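PDB 4ZYS: exotoxin 6 from Staphylococcus aureus subsp. aureus Mu50, which is a superantigen-like exotoxin of unproven function, built from an OB-fold domain and a beta-grasp domain, that possibly binds sugars and perturbs host immune responses. Local coordinates for residues P105-K111 against Q190-M196; S118-Q122 against R136-R140. All coordinates share one frame; numbering follows the deposited sequence.

Interaction 1 (P105-K111 against Q190-M196)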
loop_
_atom_site.group_PDB
_atom_site.type_symbol
_atom_site.label_atom_id
_atom_site.label_comp_id
_atom_site.label_asym_id
_atom_site.label_seq_id
_atom_site.Cartn_x
_atom_site.Cartn_y
_atom_site.Cartn_z
ATOM N N PRO A 105 -5.244 2.811 15.218
ATOM C CA PRO A 105 -6.019 4.010 14.873
ATOM C C PRO A 105 -7.510 3.664 14.781
ATOM O O PRO A 105 -7.865 2.483 14.749
ATOM C CB PRO A 105 -5.443 4.406 13.507
ATOM C CG PRO A 105 -4.993 3.113 12.900
ATOM C CD PRO A 105 -4.497 2.285 14.050
ATOM N N ILE A 106 -8.380 4.671 14.758
ATOM C CA ILE A 106 -9.800 4.402 14.608
ATOM C C ILE A 106 -10.002 3.962 13.190
ATOM O O ILE A 106 -9.429 4.574 12.291
ATOM C CB ILE A 106 -10.673 5.652 14.968
ATOM C CG1 ILE A 106 -10.682 5.942 16.471
ATOM C CG2 ILE A 106 -12.113 5.551 14.422
ATOM C CD1 ILE A 106 -10.884 4.741 17.386
ATOM N N LEU A 107 -10.726 2.862 12.977
ATOM C CA LEU A 107 -11.050 2.438 11.621
ATOM C C LEU A 107 -12.543 2.315 11.529
ATOM O O LEU A 107 -13.145 1.557 12.281
ATOM C CB LEU A 107 -10.345 1.135 11.142
ATOM C CG LEU A 107 -10.916 0.548 9.831
ATOM C CD1 LEU A 107 -10.615 1.461 8.599
ATOM C CD2 LEU A 107 -10.492 -0.886 9.621
ATOM N N GLU A 108 -13.144 3.073 10.627
ATOM C CA GLU A 108 -14.583 3.006 10.387
ATOM C C GLU A 108 -14.830 2.749 8.926
ATOM O O GLU A 108 -14.126 3.304 8.088
ATOM C CB GLU A 108 -15.298 4.285 10.831
ATOM C CG GLU A 108 -15.378 4.479 12.329
ATOM C CD GLU A 108 -16.083 5.770 12.689
ATOM O OE1 GLU A 108 -15.586 6.846 12.292
ATOM O OE2 GLU A 108 -17.162 5.705 13.322
ATOM N N ILE A 109 -15.811 1.893 8.620
ATOM C CA ILE A 109 -16.204 1.572 7.247
ATOM C C ILE A 109 -17.677 1.940 7.095
ATOM O O ILE A 109 -18.526 1.463 7.852
ATOM C CB ILE A 109 -15.888 0.098 6.839
ATOM C CG1 ILE A 109 -14.372 -0.219 7.050
ATOM C CG2 ILE A 109 -16.329 -0.166 5.368
ATOM C CD1 ILE A 109 -13.870 -1.524 6.517
ATOM N N LYS A 110 -17.959 2.843 6.154
ATOM C CA LYS A 110 -19.304 3.339 5.873
ATOM C C LYS A 110 -19.737 2.853 4.510
ATOM O O LYS A 110 -19.088 3.187 3.526
ATOM C CB LYS A 110 -19.344 4.888 5.972
ATOM C CG LYS A 110 -20.626 5.535 5.444
ATOM C CD LYS A 110 -20.826 6.937 5.981
ATOM C CE LYS A 110 -21.847 7.733 5.194
ATOM N NZ LYS A 110 -23.232 7.254 5.411
ATOM N N LYS A 111 -20.831 2.082 4.444
ATOM C CA LYS A 111 -21.362 1.577 3.174
ATOM C C LYS A 111 -22.669 2.296 2.797
ATOM O O LYS A 111 -23.677 2.148 3.469
ATOM C CB LYS A 111 -21.579 0.057 3.217
ATOM C CG LYS A 111 -22.032 -0.516 1.868
ATOM C CD LYS A 111 -21.971 -2.021 1.889
ATOM C CE LYS A 111 -22.773 -2.642 0.780
ATOM N NZ LYS A 111 -22.723 -4.123 0.849
ATOM N N GLN A 190 -4.179 8.667 13.120
ATOM C CA GLN A 190 -5.206 8.781 14.162
ATOM C C GLN A 190 -6.533 8.080 13.821
ATOM O O GLN A 190 -7.086 7.356 14.662
ATOM C CB GLN A 190 -5.512 10.262 14.464
ATOM C CG GLN A 190 -4.695 10.843 15.586
ATOM C CD GLN A 190 -5.127 10.439 16.968
ATOM O OE1 GLN A 190 -4.876 9.312 17.412
ATOM N NE2 GLN A 190 -5.669 11.395 17.717
ATOM N N LYS A 191 -7.074 8.373 12.624
ATOM C CA LYS A 191 -8.361 7.890 12.146
ATOM C C LYS A 191 -8.265 7.458 10.706
ATOM O O LYS A 191 -7.524 8.059 9.932
ATOM C CB LYS A 191 -9.419 9.010 12.223
ATOM C CG LYS A 191 -9.965 9.355 13.586
ATOM C CD LYS A 191 -11.101 10.357 13.394
ATOM C CE LYS A 191 -12.154 10.304 14.473
ATOM N NZ LYS A 191 -13.295 11.221 14.182
ATOM N N ILE A 192 -9.058 6.450 10.338
ATOM C CA ILE A 192 -9.190 5.955 8.981
ATOM C C ILE A 192 -10.688 5.796 8.707
ATOM O O ILE A 192 -11.438 5.257 9.529
ATOM C CB ILE A 192 -8.392 4.654 8.675
ATOM C CG1 ILE A 192 -6.881 4.815 8.980
ATOM C CG2 ILE A 192 -8.615 4.183 7.200
ATOM C CD1 ILE A 192 -6.095 3.429 9.033
ATOM N N LEU A 193 -11.112 6.293 7.553
ATOM C CA LEU A 193 -12.473 6.161 7.103
ATOM C C LEU A 193 -12.456 5.560 5.728
ATOM O O LEU A 193 -11.733 6.050 4.868
ATOM C CB LEU A 193 -13.215 7.536 7.116
ATOM C CG LEU A 193 -14.676 7.531 6.590
ATOM C CD1 LEU A 193 -15.589 6.718 7.503
ATOM C CD2 LEU A 193 -15.207 8.940 6.429
ATOM N N VAL A 194 -13.231 4.482 5.516
ATOM C CA VAL A 194 -13.417 3.876 4.195
ATOM C C VAL A 194 -14.880 4.093 3.847
ATOM O O VAL A 194 -15.731 3.502 4.491
ATOM C CB VAL A 194 -13.003 2.378 4.102
ATOM C CG1 VAL A 194 -13.127 1.879 2.669
ATOM C CG2 VAL A 194 -11.590 2.142 4.628
ATOM N N GLU A 195 -15.181 4.988 2.910
ATOM C CA GLU A 195 -16.549 5.268 2.458
ATOM C C GLU A 195 -16.811 4.568 1.148
ATOM O O GLU A 195 -16.042 4.770 0.203
ATOM C CB GLU A 195 -16.788 6.785 2.240
ATOM C CG GLU A 195 -16.993 7.614 3.484
ATOM C CD GLU A 195 -16.978 9.113 3.241
ATOM O OE1 GLU A 195 -15.914 9.666 2.864
ATOM O OE2 GLU A 195 -18.039 9.740 3.457
HETATM N N MSE A 196 -17.911 3.791 1.056
HETATM C CA MSE A 196 -18.311 3.151 -0.199
HETATM C C MSE A 196 -19.649 3.674 -0.617
HETATM O O MSE A 196 -20.476 3.942 0.244
HETATM C CB MSE A 196 -18.394 1.633 -0.086
HETATM C CG MSE A 196 -17.109 0.968 0.291
HETATM SE SE MSE A 196 -17.504 -0.798 1.024
HETATM C CE MSE A 196 -18.796 -1.444 -0.287
HETATM O O HOH W 1 -12.999 7.094 11.472
#

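Interaction 2 (S118-Q122 against R136-R140)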
loop_
_atom_site.group_PDB
_atom_site.type_symbol
_atom_site.label_atom_id
_atom_site.label_comp_id
_atom_site.label_asym_id
_atom_site.label_seq_id
_atom_site.Cartn_x
_atom_site.Cartn_y
_atom_site.Cartn_z
ATOM N N SER A 118 -17.334 0.621 13.157
ATOM C CA SER A 118 -15.980 0.530 13.699
ATOM C C SER A 118 -15.426 -0.899 13.560
ATOM O O SER A 118 -16.164 -1.889 13.664
ATOM C CB SER A 118 -15.950 0.952 15.159
ATOM O OG SER A 118 -16.843 0.161 15.917
ATOM N N SER A 119 -14.122 -0.981 13.300
ATOM C CA SER A 119 -13.398 -2.234 13.148
ATOM C C SER A 119 -12.041 -2.080 13.788
ATOM O O SER A 119 -11.499 -0.975 13.820
ATOM C CB SER A 119 -13.266 -2.593 11.669
ATOM O OG SER A 119 -12.709 -3.885 11.492
ATOM N N LEU A 120 -11.486 -3.172 14.313
ATOM C CA LEU A 120 -10.143 -3.127 14.891
ATOM C C LEU A 120 -9.099 -3.176 13.739
ATOM O O LEU A 120 -9.176 -4.048 12.867
ATOM C CB LEU A 120 -9.943 -4.281 15.896
ATOM C CG LEU A 120 -8.560 -4.462 16.540
ATOM C CD1 LEU A 120 -8.078 -3.199 17.265
ATOM C CD2 LEU A 120 -8.581 -5.616 17.502
ATOM N N TYR A 121 -8.173 -2.208 13.716
ATOM C CA TYR A 121 -7.092 -2.158 12.732
ATOM C C TYR A 121 -5.756 -1.956 13.452
ATOM O O TYR A 121 -5.625 -1.016 14.239
ATOM C CB TYR A 121 -7.334 -1.061 11.697
ATOM C CG TYR A 121 -6.376 -1.139 10.527
ATOM C CD1 TYR A 121 -6.362 -2.244 9.683
ATOM C CD2 TYR A 121 -5.475 -0.117 10.272
ATOM C CE1 TYR A 121 -5.466 -2.335 8.622
ATOM C CE2 TYR A 121 -4.587 -0.189 9.202
ATOM C CZ TYR A 121 -4.572 -1.310 8.392
ATOM O OH TYR A 121 -3.714 -1.391 7.329
ATOM N N GLN A 122 -4.800 -2.853 13.239
ATOM C CA GLN A 122 -3.501 -2.762 13.927
ATOM C C GLN A 122 -2.371 -2.366 12.966
ATOM O O GLN A 122 -2.186 -3.024 11.945
ATOM C CB GLN A 122 -3.144 -4.092 14.644
ATOM C CG GLN A 122 -4.209 -4.525 15.625
ATOM C CD GLN A 122 -3.829 -5.538 16.660
ATOM O OE1 GLN A 122 -2.848 -6.284 16.571
ATOM N NE2 GLN A 122 -4.619 -5.568 17.695
ATOM N N ARG A 136 -4.491 -3.114 2.055
ATOM C CA ARG A 136 -5.095 -3.732 3.240
ATOM C C ARG A 136 -6.479 -3.142 3.561
ATOM O O ARG A 136 -7.360 -3.876 4.019
ATOM C CB ARG A 136 -4.166 -3.622 4.459
ATOM C CG ARG A 136 -2.853 -4.405 4.320
ATOM C CD ARG A 136 -3.104 -5.918 4.283
ATOM N NE ARG A 136 -1.860 -6.680 4.331
ATOM C CZ ARG A 136 -1.741 -7.937 3.931
ATOM N NH1 ARG A 136 -2.778 -8.574 3.397
ATOM N NH2 ARG A 136 -0.586 -8.558 4.032
ATOM N N LEU A 137 -6.689 -1.851 3.303
ATOM C CA LEU A 137 -7.999 -1.269 3.585
ATOM C C LEU A 137 -9.025 -1.708 2.507
ATOM O O LEU A 137 -10.163 -2.037 2.833
ATOM C CB LEU A 137 -7.915 0.256 3.717
ATOM C CG LEU A 137 -7.152 0.762 4.977
ATOM C CD1 LEU A 137 -6.730 2.210 4.815
ATOM C CD2 LEU A 137 -7.937 0.540 6.247
ATOM N N ARG A 138 -8.590 -1.781 1.251
ATOM C CA ARG A 138 -9.437 -2.238 0.152
ATOM C C ARG A 138 -9.752 -3.730 0.336
ATOM O O ARG A 138 -10.879 -4.105 0.091
ATOM C CB ARG A 138 -8.779 -1.943 -1.219
ATOM C CG ARG A 138 -8.719 -0.431 -1.541
ATOM C CD ARG A 138 -8.609 -0.183 -3.021
ATOM N NE ARG A 138 -7.933 1.086 -3.314
ATOM C CZ ARG A 138 -8.107 1.802 -4.424
ATOM N NH1 ARG A 138 -8.973 1.409 -5.346
ATOM N NH2 ARG A 138 -7.414 2.914 -4.618
ATOM N N GLU A 139 -8.806 -4.539 0.852
ATOM C CA GLU A 139 -8.968 -5.978 1.152
ATOM C C GLU A 139 -10.096 -6.219 2.167
ATOM O O GLU A 139 -10.925 -7.099 1.956
ATOM C CB GLU A 139 -7.646 -6.554 1.696
ATOM C CG GLU A 139 -7.673 -8.042 2.016
ATOM C CD GLU A 139 -6.337 -8.585 2.476
ATOM O OE1 GLU A 139 -5.662 -7.902 3.281
ATOM O OE2 GLU A 139 -5.967 -9.696 2.032
ATOM N N ARG A 140 -10.119 -5.427 3.244
ATOM C CA ARG A 140 -11.120 -5.449 4.313
ATOM C C ARG A 140 -12.503 -5.053 3.734
ATOM O O ARG A 140 -13.476 -5.760 3.966
ATOM C CB ARG A 140 -10.646 -4.480 5.419
ATOM C CG ARG A 140 -11.505 -4.346 6.669
ATOM C CD ARG A 140 -11.267 -5.391 7.735
ATOM N NE ARG A 140 -9.879 -5.517 8.206
ATOM C CZ ARG A 140 -9.416 -5.018 9.345
ATOM N NH1 ARG A 140 -10.202 -4.289 10.128
ATOM N NH2 ARG A 140 -8.168 -5.250 9.716
#

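Interaction 1 (P105-K111 against Q190-M196)
The flat groups that join Ile106, Glu108 and Lys110 to strand 190-196 are peptide units, paired in parallel register and linked by six N-H...O=C bonds. At the start of the ladder Ile106 N bonds to Gln190 O at 3.0 Å. At the far end Met196 N meets Lys110 O at 2.8 Å. The Glu108 carboxylate joins through a water that donates to Glu108 OE1 (2.7 Å) and to Ile192 O (3.1 Å). That carbonyl also accepts Glu108 N, so two donors grip one oxygen.

One face of the pair is largely apolar. Leu107 turns its CG anti to the backbone N (chi1 168°), which brings CD1 to 3.7 Å from Ile192 CG2 and also against Val194 CG2. Pro105 CG lies alongside Ile192 CD1 at 4.0 Å, and CE of the selenomethionine Met196 touches CD of Lys111 at 3.9 Å. The other face carries Ile106, Glu108, Lys110, Lys191, Leu193 and Glu195 and is more solvent-accessible.

These two strands are the parallel pair inside the mixed beta-grasp sheet, 189-196 being its middle strand. Strand 117-119 flanks 106-111, strand 155-161 flanks 189-196 with a classic bulge where Gln190 and Lys191 face Thr160, and helix 130-145 packs on Leu107, Ile109 and Ile192.

Interaction 2 (S118-Q122 against R136-R140)
Arg140 reaches from the helix to Ser119, Leu120 and Tyr121. From CB the chain sets off away from the backbone N (chi1 -179°), and CG packs on Ile109 of the adjoining sheet. A bend at chi2 (84°) carries CD toward Ser119, and a second at chi3 turns NE away from it, toward the side of Tyr121. Arg140 CZ lies 3.7 Å from Leu120 O. Arg140 NH1 donates to Leu120 O at 2.9 Å, from above the carbonyl plane, and makes a weak bond of the same length to Ser119 OG; both oxygens lie at the edge of the guanidinium. Arg140 NH2 ends at the edge of the Tyr121 ring, 3.5 Å from its CD1, with the two planes 63° apart, so they do not stack.

The same ring has Leu137 CD2 over one face, 4.4 Å from Tyr121 CZ. Tyr121 OH rests 3.7 Å from Arg136 CB, while the outer end of Arg136 turns away to a salt bridge with Glu139.

Helix 130-145 thus grips the end of edge strand 117-119 and the chain that follows it. Leu137 and Arg140 touch Leu107 of strand 106-111, and Tyr121 and Leu137 meet on Ile192 of strand 189-196.

Both contacts belong to the beta-grasp domain and meet under helix 130-145. Interaction 1 is the larger, burying 725 Å² against 257 Å², and lies within the sheet: backbone bonds dominate, with a largely apolar face turned to the helix and a more polar one turned outward. Interaction 2 joins helix to sheet margin, and its polar bonds come from a single arginine side chain beside a buried tyrosine. They adjoin directly: Leu107 O probably accepts from Ser119 N at 2.9 Å, while Ile192 CG2 packs on Leu137 CD1 at 3.6 Å. Leu107 and Ile192 therefore serve the parallel strand pair and the helix interface together.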